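Side-chain contacts in putative protein (PDB 2O3G), which is of unproven function but belongs to a family of CBS-domain membrane proteins and may bind flavin adenine dinucleotide, this chain being its transporter-associated domain: residues 28-33 against 46-51; 34-39 against 71-76; 57-62 against 79-84. One frame throughout, in Å; residues are numbered along the deposited sequence.

Interaction 1 (28-33 against 46-51); sequences VELAPQ and HTVAGL
L30 and V48 touch where the short helix 27-30 of this small alpha+beta domain meets the start of helix 48-56. The apolar part of the contact is a single pair of branches, crossing at about a right angle: CD1 of L30 lies 4.0 Å from CG2 of V48. V48 has CG1 anti to its backbone N (chi1 -175°), which leaves CG2 beside that nitrogen and turned to the leucine. Both residues are buried, and L25 touches both, while V48 also rests on F73 and V86 of the sheet; branched aliphatic side chains suit a place that must be filled from several directions.

The other end of the contact is looser and wet. V28 and H46 are exposed, and a water stands between their backbones: V28 N donates to it over 3.1 Å, and it donates in turn to H46 O. An amide in a helix's first turn has no carbonyl of that helix a turn earlier to bind; here the water takes that role. T47, next in sequence, is the N-cap of helix 48-56, its CB directed away from the other segment; its short hydroxyl suits the role, OG1 accepting from G50 N at 2.9 Å. On the surface, Q33 NE2 gives an almost straight bond (168°) to E29 O, 3.2 Å away, approaching from above the carbonyl plane.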
ATOM      1  N   VAL A  28     -10.473  -0.754  -0.131  1.00 44.83           N
ATOM      2  CA  VAL A  28     -11.802  -0.297   0.150  1.00 45.78           C
ATOM      3  C   VAL A  28     -11.973  -0.085   1.607  1.00 46.21           C
ATOM      4  O   VAL A  28     -12.893   0.568   2.061  1.00 46.82           O
ATOM      5  CB  VAL A  28     -12.773  -1.321  -0.479  1.00 46.37           C
ATOM      6  CG1 VAL A  28     -14.051  -1.510   0.315  1.00 47.96           C
ATOM      7  CG2 VAL A  28     -13.078  -0.812  -1.837  1.00 46.16           C
ATOM      8  N   GLU A  29     -11.099  -0.691   2.383  1.00 48.84           N
ATOM      9  CA  GLU A  29     -11.237  -0.616   3.845  1.00 50.31           C
ATOM     10  C   GLU A  29     -10.353   0.511   4.453  1.00 48.35           C
ATOM     11  O   GLU A  29     -10.828   1.250   5.279  1.00 47.71           O
ATOM     12  CB  GLU A  29     -10.946  -1.984   4.467  1.00 52.04           C
ATOM     13  CG  GLU A  29     -12.201  -3.009   4.465  1.00 60.70           C
ATOM     14  CD  GLU A  29     -13.485  -2.543   5.253  1.00 72.44           C
ATOM     15  OE1 GLU A  29     -13.322  -1.930   6.363  1.00 74.77           O
ATOM     16  OE2 GLU A  29     -14.659  -2.799   4.760  1.00 75.57           O
ATOM     17  N   LEU A  30      -9.093   0.602   4.020  1.00 46.47           N
ATOM     18  CA  LEU A  30      -8.165   1.660   4.342  1.00 45.96           C
ATOM     19  C   LEU A  30      -8.667   3.036   3.861  1.00 46.27           C
ATOM     20  O   LEU A  30      -8.764   3.970   4.658  1.00 47.23           O
ATOM     21  CB  LEU A  30      -6.875   1.403   3.606  1.00 44.79           C
ATOM     22  CG  LEU A  30      -5.560   1.833   4.269  1.00 45.51           C
ATOM     23  CD1 LEU A  30      -4.641   2.354   3.229  1.00 40.61           C
ATOM     24  CD2 LEU A  30      -5.766   2.830   5.456  1.00 43.06           C
ATOM     25  N   ALA A  31      -8.977   3.155   2.571  1.00 45.67           N
ATOM     26  CA  ALA A  31      -9.235   4.460   1.919  1.00 44.97           C
ATOM     27  C   ALA A  31     -10.258   5.329   2.578  1.00 43.94           C
ATOM     28  O   ALA A  31      -9.998   6.446   2.875  1.00 45.68           O
ATOM     29  CB  ALA A  31      -9.561   4.297   0.480  1.00 45.28           C
ATOM     30  N   PRO A  32     -11.396   4.811   2.908  1.00 43.62           N
ATOM     31  CA  PRO A  32     -12.330   5.699   3.557  1.00 42.91           C
ATOM     32  C   PRO A  32     -11.776   6.175   4.840  1.00 44.77           C
ATOM     33  O   PRO A  32     -12.227   7.101   5.415  1.00 46.01           O
ATOM     34  CB  PRO A  32     -13.457   4.796   3.941  1.00 41.08           C
ATOM     35  CG  PRO A  32     -13.270   3.547   3.207  1.00 42.07           C
ATOM     36  CD  PRO A  32     -11.884   3.434   2.769  1.00 44.08           C
ATOM     37  N   GLN A  33     -10.809   5.516   5.385  1.00 48.14           N
ATOM     38  CA  GLN A  33     -10.309   6.032   6.639  1.00 49.83           C
ATOM     39  C   GLN A  33      -9.213   7.077   6.377  1.00 48.35           C
ATOM     40  O   GLN A  33      -9.013   7.910   7.197  1.00 50.00           O
ATOM     41  CB  GLN A  33      -9.669   4.885   7.449  1.00 49.63           C
ATOM     42  CG  GLN A  33     -10.564   3.951   8.314  1.00 52.82           C
ATOM     43  CD  GLN A  33      -9.678   2.785   8.908  1.00 55.72           C
ATOM     44  OE1 GLN A  33      -9.184   2.856  10.065  1.00 65.11           O
ATOM     45  NE2 GLN A  33      -9.407   1.768   8.077  1.00 56.69           N
ATOM     46  N   HIS A  46      -6.541  -4.364  -5.131  1.00 52.21           N
ATOM     47  CA  HIS A  46      -7.635  -4.245  -4.190  1.00 51.81           C
ATOM     48  C   HIS A  46      -7.134  -4.036  -2.808  1.00 49.05           C
ATOM     49  O   HIS A  46      -7.955  -3.914  -1.890  1.00 47.94           O
ATOM     50  CB  HIS A  46      -8.520  -5.475  -4.197  1.00 53.87           C
ATOM     51  CG  HIS A  46      -9.043  -5.781  -5.546  1.00 62.03           C
ATOM     52  ND1 HIS A  46      -8.268  -6.394  -6.515  1.00 67.39           N
ATOM     53  CD2 HIS A  46     -10.226  -5.475  -6.131  1.00 66.98           C
ATOM     54  CE1 HIS A  46      -8.971  -6.484  -7.629  1.00 69.85           C
ATOM     55  NE2 HIS A  46     -10.158  -5.928  -7.425  1.00 68.14           N
ATOM     56  N   THR A  47      -5.802  -4.024  -2.675  1.00 46.77           N
ATOM     57  CA  THR A  47      -5.134  -4.060  -1.373  1.00 45.78           C
ATOM     58  C   THR A  47      -3.913  -3.144  -1.312  1.00 46.08           C
ATOM     59  O   THR A  47      -3.278  -2.770  -2.404  1.00 44.30           O
ATOM     60  CB  THR A  47      -4.610  -5.533  -1.024  1.00 46.25           C
ATOM     61  OG1 THR A  47      -3.518  -5.907  -1.905  1.00 46.05           O
ATOM     62  CG2 THR A  47      -5.740  -6.529  -1.088  1.00 42.14           C
ATOM     63  N   VAL A  48      -3.534  -2.835  -0.054  1.00 44.65           N
ATOM     64  CA  VAL A  48      -2.355  -2.003   0.165  1.00 43.89           C
ATOM     65  C   VAL A  48      -1.199  -2.603  -0.586  1.00 45.12           C
ATOM     66  O   VAL A  48      -0.490  -1.941  -1.377  1.00 46.76           O
ATOM     67  CB  VAL A  48      -2.082  -1.810   1.672  1.00 43.82           C
ATOM     68  CG1 VAL A  48      -0.936  -0.866   1.892  1.00 42.86           C
ATOM     69  CG2 VAL A  48      -3.334  -1.341   2.344  1.00 41.85           C
ATOM     70  N   ALA A  49      -1.019  -3.893  -0.417  1.00 46.18           N
ATOM     71  CA  ALA A  49       0.144  -4.512  -1.053  1.00 48.06           C
ATOM     72  C   ALA A  49       0.001  -4.341  -2.502  1.00 48.85           C
ATOM     73  O   ALA A  49       0.990  -4.012  -3.145  1.00 50.26           O
ATOM     74  CB  ALA A  49       0.226  -6.040  -0.738  1.00 47.60           C
ATOM     75  N   GLY A  50      -1.231  -4.579  -3.020  1.00 49.48           N
ATOM     76  CA  GLY A  50      -1.495  -4.499  -4.461  1.00 49.76           C
ATOM     77  C   GLY A  50      -1.174  -3.103  -4.973  1.00 51.35           C
ATOM     78  O   GLY A  50      -0.527  -2.946  -6.043  1.00 52.55           O
ATOM     79  N   LEU A  51      -1.579  -2.077  -4.203  1.00 51.11           N
ATOM     80  CA  LEU A  51      -1.238  -0.696  -4.533  1.00 51.37           C
ATOM     81  C   LEU A  51       0.214  -0.587  -4.754  1.00 51.96           C
ATOM     82  O   LEU A  51       0.646  -0.022  -5.768  1.00 52.66           O
ATOM     83  CB  LEU A  51      -1.748   0.303  -3.468  1.00 50.34           C
ATOM     84  CG  LEU A  51      -1.140   1.635  -3.027  1.00 49.14           C
ATOM     85  CD1 LEU A  51      -0.087   2.227  -3.896  1.00 41.42           C
ATOM     86  CD2 LEU A  51      -2.286   2.592  -2.816  1.00 50.43           C
TER
HETATM   87  O   HOH W   1     -10.458  -3.116  -2.131  1.00 44.14           O

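Interaction 2 (34-39 against 71-76); sequences LNLPQQ and WRFEVV
The loop that follows helix 27-30 folds over the first half of strand 71-79, an inner strand of the antiparallel sheet, and sets L34 and L36 against W71 and F73. L34 lies over one face of the indole: its CG is 3.7 Å from W71 CH2, and its CD2 makes a CH-pi contact 4.0 Å from the centroid of the six-membered ring, only 10° off the ring normal. W71 holds CG beside its backbone N (chi1 -56°), which swings the broad ring out to the loop. L36 forks between the two aromatic residues. One branch, CD2, meets W71 CD1 obliquely at 3.7 Å, while CD1 reaches the edge of the F73 ring at CZ, 4.5 Å away and near its plane.

The indole N-H is provided for as well. W71 NE1 donates over 2.9 Å to a water lying in the ring plane, and that water donates to L34 O, tying the loop backbone to the edge of the ring whose face its side chain covers. A tryptophan suits this partly exposed place because it offers a wide apolar face and a polar edge together; K90 adds a cation-pi contact. W71 and F73 alternate along the strand with R72, which pairs instead with D67, the two-residue repeat by which a sheet in a two-layer alpha+beta fold turns an apolar face to its covering segments.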
ATOM      1  N   LEU A  34      -8.388   6.958   5.358  1.00 45.79           N
ATOM      2  CA  LEU A  34      -7.430   8.005   5.153  1.00 44.25           C
ATOM      3  C   LEU A  34      -7.959   9.084   4.136  1.00 45.55           C
ATOM      4  O   LEU A  34      -7.193   9.770   3.443  1.00 46.54           O
ATOM      5  CB  LEU A  34      -6.178   7.353   4.643  1.00 41.46           C
ATOM      6  CG  LEU A  34      -5.209   6.956   5.747  1.00 44.70           C
ATOM      7  CD1 LEU A  34      -6.006   6.481   6.987  1.00 37.81           C
ATOM      8  CD2 LEU A  34      -4.092   6.026   5.232  1.00 37.77           C
ATOM      9  N   ASN A  35      -9.265   9.197   3.963  1.00 45.57           N
ATOM     10  CA  ASN A  35      -9.779   9.811   2.723  1.00 45.14           C
ATOM     11  C   ASN A  35      -9.003   9.605   1.480  1.00 44.52           C
ATOM     12  O   ASN A  35      -8.788  10.567   0.763  1.00 46.78           O
ATOM     13  CB  ASN A  35      -9.949  11.299   2.930  1.00 43.99           C
ATOM     14  CG  ASN A  35     -11.047  11.541   3.889  1.00 45.91           C
ATOM     15  OD1 ASN A  35     -11.889  10.647   4.042  1.00 46.16           O
ATOM     16  ND2 ASN A  35     -11.052  12.675   4.602  1.00 49.44           N
ATOM     17  N   LEU A  36      -8.526   8.413   1.206  1.00 43.10           N
ATOM     18  CA  LEU A  36      -7.896   8.211  -0.112  1.00 43.10           C
ATOM     19  C   LEU A  36      -8.899   8.320  -1.235  1.00 43.57           C
ATOM     20  O   LEU A  36     -10.091   8.102  -1.063  1.00 41.28           O
ATOM     21  CB  LEU A  36      -7.253   6.855  -0.221  1.00 42.39           C
ATOM     22  CG  LEU A  36      -6.108   6.745   0.741  1.00 42.62           C
ATOM     23  CD1 LEU A  36      -5.601   5.329   0.879  1.00 43.57           C
ATOM     24  CD2 LEU A  36      -5.081   7.629   0.150  1.00 41.55           C
ATOM     25  N   PRO A  37      -8.419   8.606  -2.434  1.00 44.43           N
ATOM     26  CA  PRO A  37      -9.462   8.843  -3.378  1.00 46.22           C
ATOM     27  C   PRO A  37     -10.172   7.489  -3.935  1.00 47.03           C
ATOM     28  O   PRO A  37      -9.556   6.452  -4.131  1.00 45.59           O
ATOM     29  CB  PRO A  37      -8.701   9.568  -4.464  1.00 46.08           C
ATOM     30  CG  PRO A  37      -7.453   8.851  -4.553  1.00 45.95           C
ATOM     31  CD  PRO A  37      -7.102   8.619  -3.074  1.00 44.39           C
ATOM     32  N   GLN A  38     -11.471   7.532  -4.098  1.00 48.57           N
ATOM     33  CA  GLN A  38     -12.246   6.496  -4.716  1.00 50.37           C
ATOM     34  C   GLN A  38     -11.626   5.913  -5.967  1.00 52.51           C
ATOM     35  O   GLN A  38     -11.135   6.628  -6.817  1.00 52.99           O
ATOM     36  CB  GLN A  38     -13.554   7.146  -5.074  1.00 49.93           C
ATOM     37  CG  GLN A  38     -14.449   6.389  -6.027  1.00 46.80           C
ATOM     38  CD  GLN A  38     -15.182   5.245  -5.351  1.00 40.89           C
ATOM     39  OE1 GLN A  38     -15.760   5.352  -4.220  1.00 37.19           O
ATOM     40  NE2 GLN A  38     -15.091   4.102  -5.992  1.00 41.03           N
ATOM     41  N   GLN A  39     -11.643   4.601  -6.090  1.00 55.89           N
ATOM     42  CA  GLN A  39     -11.212   4.016  -7.365  1.00 60.62           C
ATOM     43  C   GLN A  39     -12.342   3.847  -8.424  1.00 63.82           C
ATOM     44  O   GLN A  39     -13.564   3.851  -8.113  1.00 63.35           O
ATOM     45  CB  GLN A  39     -10.398   2.724  -7.169  1.00 60.33           C
ATOM     46  CG  GLN A  39     -10.724   2.020  -5.891  1.00 60.36           C
ATOM     47  CD  GLN A  39     -10.236   0.574  -5.842  1.00 61.70           C
ATOM     48  OE1 GLN A  39     -11.008  -0.309  -5.439  1.00 63.47           O
ATOM     49  NE2 GLN A  39      -8.961   0.322  -6.235  1.00 55.92           N
ATOM     50  N   TRP A  71       0.523  10.170   0.063  1.00 46.93           N
ATOM     51  CA  TRP A  71       0.996   9.269   1.076  1.00 45.03           C
ATOM     52  C   TRP A  71       2.089   8.370   0.498  1.00 44.56           C
ATOM     53  O   TRP A  71       2.212   8.251  -0.725  1.00 45.14           O
ATOM     54  CB  TRP A  71      -0.108   8.413   1.536  1.00 44.61           C
ATOM     55  CG  TRP A  71      -1.270   9.095   2.033  1.00 43.83           C
ATOM     56  CD1 TRP A  71      -2.236   9.617   1.318  1.00 43.46           C
ATOM     57  CD2 TRP A  71      -1.672   9.218   3.410  1.00 46.35           C
ATOM     58  NE1 TRP A  71      -3.246  10.134   2.148  1.00 42.20           N
ATOM     59  CE2 TRP A  71      -2.897   9.903   3.433  1.00 44.49           C
ATOM     60  CE3 TRP A  71      -1.058   8.909   4.624  1.00 48.56           C
ATOM     61  CZ2 TRP A  71      -3.553  10.225   4.595  1.00 48.62           C
ATOM     62  CZ3 TRP A  71      -1.737   9.207   5.809  1.00 47.67           C
ATOM     63  CH2 TRP A  71      -2.969   9.863   5.785  1.00 46.46           C
ATOM     64  N   ARG A  72       2.890   7.776   1.382  1.00 43.99           N
ATOM     65  CA  ARG A  72       3.979   6.832   1.053  1.00 44.88           C
ATOM     66  C   ARG A  72       3.665   5.477   1.652  1.00 44.53           C
ATOM     67  O   ARG A  72       3.106   5.366   2.754  1.00 43.96           O
ATOM     68  CB  ARG A  72       5.230   7.319   1.691  1.00 45.38           C
ATOM     69  CG  ARG A  72       6.388   6.478   1.429  1.00 48.32           C
ATOM     70  CD  ARG A  72       7.618   7.313   1.577  1.00 46.95           C
ATOM     71  NE  ARG A  72       7.937   7.896   0.299  1.00 54.62           N
ATOM     72  CZ  ARG A  72       8.996   8.664   0.030  1.00 56.05           C
ATOM     73  NH1 ARG A  72       9.911   8.939   0.952  1.00 58.53           N
ATOM     74  NH2 ARG A  72       9.132   9.147  -1.193  1.00 54.92           N
ATOM     75  N   PHE A  73       3.970   4.427   0.916  1.00 45.35           N
ATOM     76  CA  PHE A  73       3.601   3.091   1.374  1.00 44.96           C
ATOM     77  C   PHE A  73       4.832   2.313   1.301  1.00 46.61           C
ATOM     78  O   PHE A  73       5.464   2.292   0.255  1.00 46.95           O
ATOM     79  CB  PHE A  73       2.591   2.536   0.443  1.00 42.99           C
ATOM     80  CG  PHE A  73       1.256   3.191   0.589  1.00 41.39           C
ATOM     81  CD1 PHE A  73       0.334   2.680   1.433  1.00 33.98           C
ATOM     82  CD2 PHE A  73       0.948   4.338  -0.124  1.00 35.49           C
ATOM     83  CE1 PHE A  73      -0.936   3.285   1.526  1.00 34.81           C
ATOM     84  CE2 PHE A  73      -0.304   4.899  -0.023  1.00 36.91           C
ATOM     85  CZ  PHE A  73      -1.240   4.373   0.816  1.00 30.86           C
ATOM     86  N   GLU A  74       5.254   1.749   2.423  1.00 49.30           N
ATOM     87  CA  GLU A  74       6.600   1.160   2.433  1.00 51.92           C
ATOM     88  C   GLU A  74       6.570  -0.219   2.976  1.00 51.45           C
ATOM     89  O   GLU A  74       5.959  -0.483   4.009  1.00 52.37           O
ATOM     90  CB  GLU A  74       7.537   1.988   3.285  1.00 51.84           C
ATOM     91  CG  GLU A  74       8.986   1.488   3.278  1.00 52.88           C
ATOM     92  CD  GLU A  74       9.896   2.261   4.237  1.00 54.53           C
ATOM     93  OE1 GLU A  74       9.397   3.111   5.037  1.00 58.14           O
ATOM     94  OE2 GLU A  74      11.122   2.031   4.188  1.00 58.93           O
ATOM     95  N   VAL A  75       7.210  -1.118   2.280  1.00 52.33           N
ATOM     96  CA  VAL A  75       7.108  -2.498   2.722  1.00 53.20           C
ATOM     97  C   VAL A  75       8.135  -2.699   3.810  1.00 54.24           C
ATOM     98  O   VAL A  75       9.355  -2.469   3.641  1.00 53.99           O
ATOM     99  CB  VAL A  75       7.233  -3.467   1.557  1.00 52.15           C
ATOM    100  CG1 VAL A  75       7.832  -2.775   0.460  1.00 53.98           C
ATOM    101  CG2 VAL A  75       8.059  -4.681   1.914  1.00 51.75           C
ATOM    102  N   VAL A  76       7.622  -3.098   4.947  1.00 55.17           N
ATOM    103  CA  VAL A  76       8.512  -3.213   6.064  1.00 58.68           C
ATOM    104  C   VAL A  76       8.826  -4.663   6.396  1.00 62.21           C
ATOM    105  O   VAL A  76      10.001  -5.012   6.649  1.00 63.45           O
ATOM    106  CB  VAL A  76       8.086  -2.399   7.352  1.00 56.99           C
ATOM    107  CG1 VAL A  76       8.191  -0.947   7.063  1.00 55.27           C
ATOM    108  CG2 VAL A  76       6.732  -2.808   7.894  1.00 55.15           C
TER
HETATM  109  O   HOH W   2      -5.840  11.375   2.126  1.00 41.92           O

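Interaction 3 (57-62 against 79-84); sequences QTIPDV and EGQRIE. With EDO (1,2-ethanediol), chain B.
A tight beta hairpin joins strands 71-79 and 82-90, and its turn and the start of the second strand meet the loop 57-62 through I59 with Q81 and P60 with I83. The inner pair is apolar: P60 CG approaches I83 CD1 to 3.6 Å, with the two side chains at about a right angle. I83 has CG1 beside its backbone N (chi1 -68°), sending CD1 to the proline ring. A compact ring and a branched chain suit this buried spot, where I52 and V75 also touch P60 and A49 touches I83.

The outer pair lies on the surface. I59 CG2 meets Q81 OE1 at 3.5 Å, a plain van der Waals touch brought about by the bend of the glutamine chain at chi2.

The hairpin turns through a type II' beta turn from E79 to R82, in which R82 N donates to E79 O at 3.0 Å. G80 fits its second position, where phi is positive. Beyond the turn, R82 and E84 sit two apart on the strand, the end of I83 between them reaching the loop. In their salt bridge R82 NE donates over 3.0 Å to the syn side of E84 OE2, almost straight (176°), flat with the guanidinium but tilted from the carboxylate plane. A 1,2-ethanediol, probably from the crystallisation liquor, accepts a weak bond from Q81 N at its O1, and its O2 lies 3.1 Å from R82 NH2.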
ATOM      1  N   GLN A  57       5.473  -1.533 -10.257  1.00 74.05           N
ATOM      2  CA  GLN A  57       5.500  -2.447 -11.381  1.00 74.54           C
ATOM      3  C   GLN A  57       6.586  -3.457 -11.115  1.00 74.56           C
ATOM      4  O   GLN A  57       7.253  -3.872 -12.028  1.00 74.30           O
ATOM      5  CB  GLN A  57       5.808  -1.726 -12.709  1.00 74.62           C
ATOM      6  CG  GLN A  57       4.792  -0.682 -13.138  1.00 77.35           C
ATOM      7  CD  GLN A  57       3.495  -1.315 -13.607  1.00 80.67           C
ATOM      8  OE1 GLN A  57       3.455  -1.973 -14.642  1.00 84.25           O
ATOM      9  NE2 GLN A  57       2.430  -1.115 -12.855  1.00 79.80           N
ATOM     10  N   THR A  58       6.815  -3.848  -9.873  1.00 74.81           N
ATOM     11  CA  THR A  58       7.778  -4.926  -9.679  1.00 74.73           C
ATOM     12  C   THR A  58       7.632  -5.569  -8.312  1.00 74.84           C
ATOM     13  O   THR A  58       6.782  -5.111  -7.570  1.00 75.95           O
ATOM     14  CB  THR A  58       9.190  -4.470  -9.934  1.00 74.73           C
ATOM     15  OG1 THR A  58      10.036  -5.442  -9.352  1.00 77.43           O
ATOM     16  CG2 THR A  58       9.487  -3.101  -9.313  1.00 74.69           C
ATOM     17  N   ILE A  59       8.373  -6.636  -7.970  1.00 74.20           N
ATOM     18  CA  ILE A  59       8.159  -7.241  -6.653  1.00 74.26           C
ATOM     19  C   ILE A  59       8.909  -6.383  -5.682  1.00 73.98           C
ATOM     20  O   ILE A  59      10.121  -6.269  -5.805  1.00 74.18           O
ATOM     21  CB  ILE A  59       8.686  -8.656  -6.477  1.00 74.56           C
ATOM     22  CG1 ILE A  59       8.526  -9.453  -7.772  1.00 77.02           C
ATOM     23  CG2 ILE A  59       7.894  -9.389  -5.318  1.00 74.69           C
ATOM     24  CD1 ILE A  59       7.060  -9.752  -8.167  1.00 76.65           C
ATOM     25  N   PRO A  60       8.182  -5.729  -4.746  1.00 72.59           N
ATOM     26  CA  PRO A  60       8.858  -4.834  -3.853  1.00 71.45           C
ATOM     27  C   PRO A  60       9.673  -5.571  -2.791  1.00 70.73           C
ATOM     28  O   PRO A  60       9.177  -6.450  -2.138  1.00 70.45           O
ATOM     29  CB  PRO A  60       7.696  -4.062  -3.239  1.00 70.84           C
ATOM     30  CG  PRO A  60       6.587  -5.002  -3.235  1.00 71.04           C
ATOM     31  CD  PRO A  60       6.724  -5.731  -4.516  1.00 72.01           C
ATOM     32  N   ASP A  61      10.927  -5.199  -2.613  1.00 70.56           N
ATOM     33  CA  ASP A  61      11.664  -5.643  -1.435  1.00 71.05           C
ATOM     34  C   ASP A  61      11.242  -4.909  -0.201  1.00 70.45           C
ATOM     35  O   ASP A  61      10.578  -3.889  -0.267  1.00 71.10           O
ATOM     36  CB  ASP A  61      13.127  -5.309  -1.612  1.00 71.50           C
ATOM     37  CG  ASP A  61      13.754  -6.141  -2.673  1.00 75.36           C
ATOM     38  OD1 ASP A  61      13.422  -7.363  -2.650  1.00 78.10           O
ATOM     39  OD2 ASP A  61      14.529  -5.590  -3.528  1.00 77.38           O
ATOM     40  N   VAL A  62      11.708  -5.377   0.941  1.00 69.80           N
ATOM     41  CA  VAL A  62      11.574  -4.606   2.149  1.00 68.09           C
ATOM     42  C   VAL A  62      12.227  -3.235   1.927  1.00 67.62           C
ATOM     43  O   VAL A  62      13.246  -3.106   1.205  1.00 66.96           O
ATOM     44  CB  VAL A  62      12.161  -5.338   3.316  1.00 68.19           C
ATOM     45  CG1 VAL A  62      12.204  -4.403   4.488  1.00 67.00           C
ATOM     46  CG2 VAL A  62      11.306  -6.582   3.616  1.00 66.16           C
ATOM     47  N   GLU A  79       6.648 -11.550   4.372  1.00 70.66           N
ATOM     48  CA  GLU A  79       6.586 -12.994   4.676  1.00 70.64           C
ATOM     49  C   GLU A  79       6.640 -13.786   3.370  1.00 69.87           C
ATOM     50  O   GLU A  79       5.624 -13.989   2.674  1.00 69.40           O
ATOM     51  CB  GLU A  79       5.325 -13.373   5.437  1.00 71.16           C
ATOM     52  CG  GLU A  79       5.264 -14.869   5.738  1.00 75.84           C
ATOM     53  CD  GLU A  79       6.096 -15.282   6.984  1.00 82.94           C
ATOM     54  OE1 GLU A  79       5.848 -16.438   7.461  1.00 83.61           O
ATOM     55  OE2 GLU A  79       6.955 -14.456   7.485  1.00 82.53           O
ATOM     56  N   GLY A  80       7.842 -14.218   3.038  1.00 68.49           N
ATOM     57  CA  GLY A  80       7.998 -14.982   1.852  1.00 67.85           C
ATOM     58  C   GLY A  80       7.850 -14.054   0.686  1.00 67.35           C
ATOM     59  O   GLY A  80       8.673 -13.147   0.436  1.00 69.13           O
ATOM     60  N   GLN A  81       6.820 -14.272  -0.088  1.00 66.06           N
ATOM     61  CA  GLN A  81       6.732 -13.446  -1.272  1.00 63.97           C
ATOM     62  C   GLN A  81       5.530 -12.531  -1.085  1.00 62.74           C
ATOM     63  O   GLN A  81       5.232 -11.766  -1.952  1.00 62.59           O
ATOM     64  CB  GLN A  81       6.687 -14.317  -2.536  1.00 63.26           C
ATOM     65  CG  GLN A  81       7.112 -13.614  -3.789  1.00 61.61           C
ATOM     66  CD  GLN A  81       8.581 -13.548  -4.006  1.00 63.44           C
ATOM     67  OE1 GLN A  81       9.096 -12.558  -4.567  1.00 63.15           O
ATOM     68  NE2 GLN A  81       9.295 -14.601  -3.586  1.00 63.29           N
ATOM     69  N   ARG A  82       4.882 -12.618   0.070  1.00 61.07           N
ATOM     70  CA  ARG A  82       3.746 -11.819   0.399  1.00 61.26           C
ATOM     71  C   ARG A  82       4.294 -10.576   1.079  1.00 60.24           C
ATOM     72  O   ARG A  82       5.273 -10.666   1.836  1.00 60.75           O
ATOM     73  CB  ARG A  82       2.838 -12.562   1.389  1.00 60.25           C
ATOM     74  CG  ARG A  82       1.523 -11.843   1.699  1.00 62.64           C
ATOM     75  CD  ARG A  82       0.558 -12.641   2.590  1.00 65.49           C
ATOM     76  NE  ARG A  82       1.247 -13.197   3.771  1.00 79.77           N
ATOM     77  CZ  ARG A  82       1.649 -14.480   3.927  1.00 85.36           C
ATOM     78  NH1 ARG A  82       2.256 -14.855   5.061  1.00 87.03           N
ATOM     79  NH2 ARG A  82       1.437 -15.411   2.978  1.00 87.30           N
ATOM     80  N   ILE A  83       3.657  -9.425   0.815  1.00 58.35           N
ATOM     81  CA  ILE A  83       3.942  -8.179   1.519  1.00 54.90           C
ATOM     82  C   ILE A  83       3.138  -8.279   2.767  1.00 54.25           C
ATOM     83  O   ILE A  83       1.913  -8.244   2.765  1.00 53.39           O
ATOM     84  CB  ILE A  83       3.475  -6.984   0.726  1.00 54.55           C
ATOM     85  CG1 ILE A  83       4.313  -6.819  -0.532  1.00 54.47           C
ATOM     86  CG2 ILE A  83       3.724  -5.749   1.467  1.00 55.15           C
ATOM     87  CD1 ILE A  83       3.535  -6.133  -1.661  1.00 56.22           C
ATOM     88  N   GLU A  84       3.839  -8.419   3.876  1.00 54.57           N
ATOM     89  CA  GLU A  84       3.167  -8.696   5.124  1.00 55.40           C
ATOM     90  C   GLU A  84       2.666  -7.413   5.845  1.00 53.66           C
ATOM     91  O   GLU A  84       1.484  -7.349   6.308  1.00 51.42           O
ATOM     92  CB  GLU A  84       4.110  -9.569   6.003  1.00 57.55           C
ATOM     93  CG  GLU A  84       3.474 -10.095   7.326  1.00 65.56           C
ATOM     94  CD  GLU A  84       2.629 -11.341   7.102  1.00 77.26           C
ATOM     95  OE1 GLU A  84       2.697 -12.311   7.939  1.00 84.17           O
ATOM     96  OE2 GLU A  84       1.920 -11.368   6.064  1.00 78.76           O
TER
HETATM   97  C1  EDO B 101       3.656 -16.860  -1.544  1.00 56.77           C
HETATM   98  O1  EDO B 101       4.967 -16.335  -1.294  1.00 57.82           O
HETATM   99  C2  EDO B 101       2.664 -15.730  -1.120  1.00 54.78           C
HETATM  100  O2  EDO B 101       1.783 -16.090   0.001  1.00 49.22           O

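How the interactions relate
Interactions 1 and 2 are neighbours, their centres about 7 Å apart, while interaction 3 lies about 16 Å from each. Along the chain, interaction 1 closes before interaction 3 opens, and interaction 2 crosses both, since its first segment falls inside the span of interaction 1 and its second inside that of interaction 3. Helix 48-56 joins 1 to 3, because A49 packs on I83; L30 with L36, and V48 and L51 with F73, join 1 to 2. Strand 71-79 carries interaction 2 and neighbours strand 82-90 of interaction 3, with V75 touching P60. Interactions 2 and 3 lay loops on one antiparallel sheet, and interaction 1 joins the two helices, of which 48-56 packs on it.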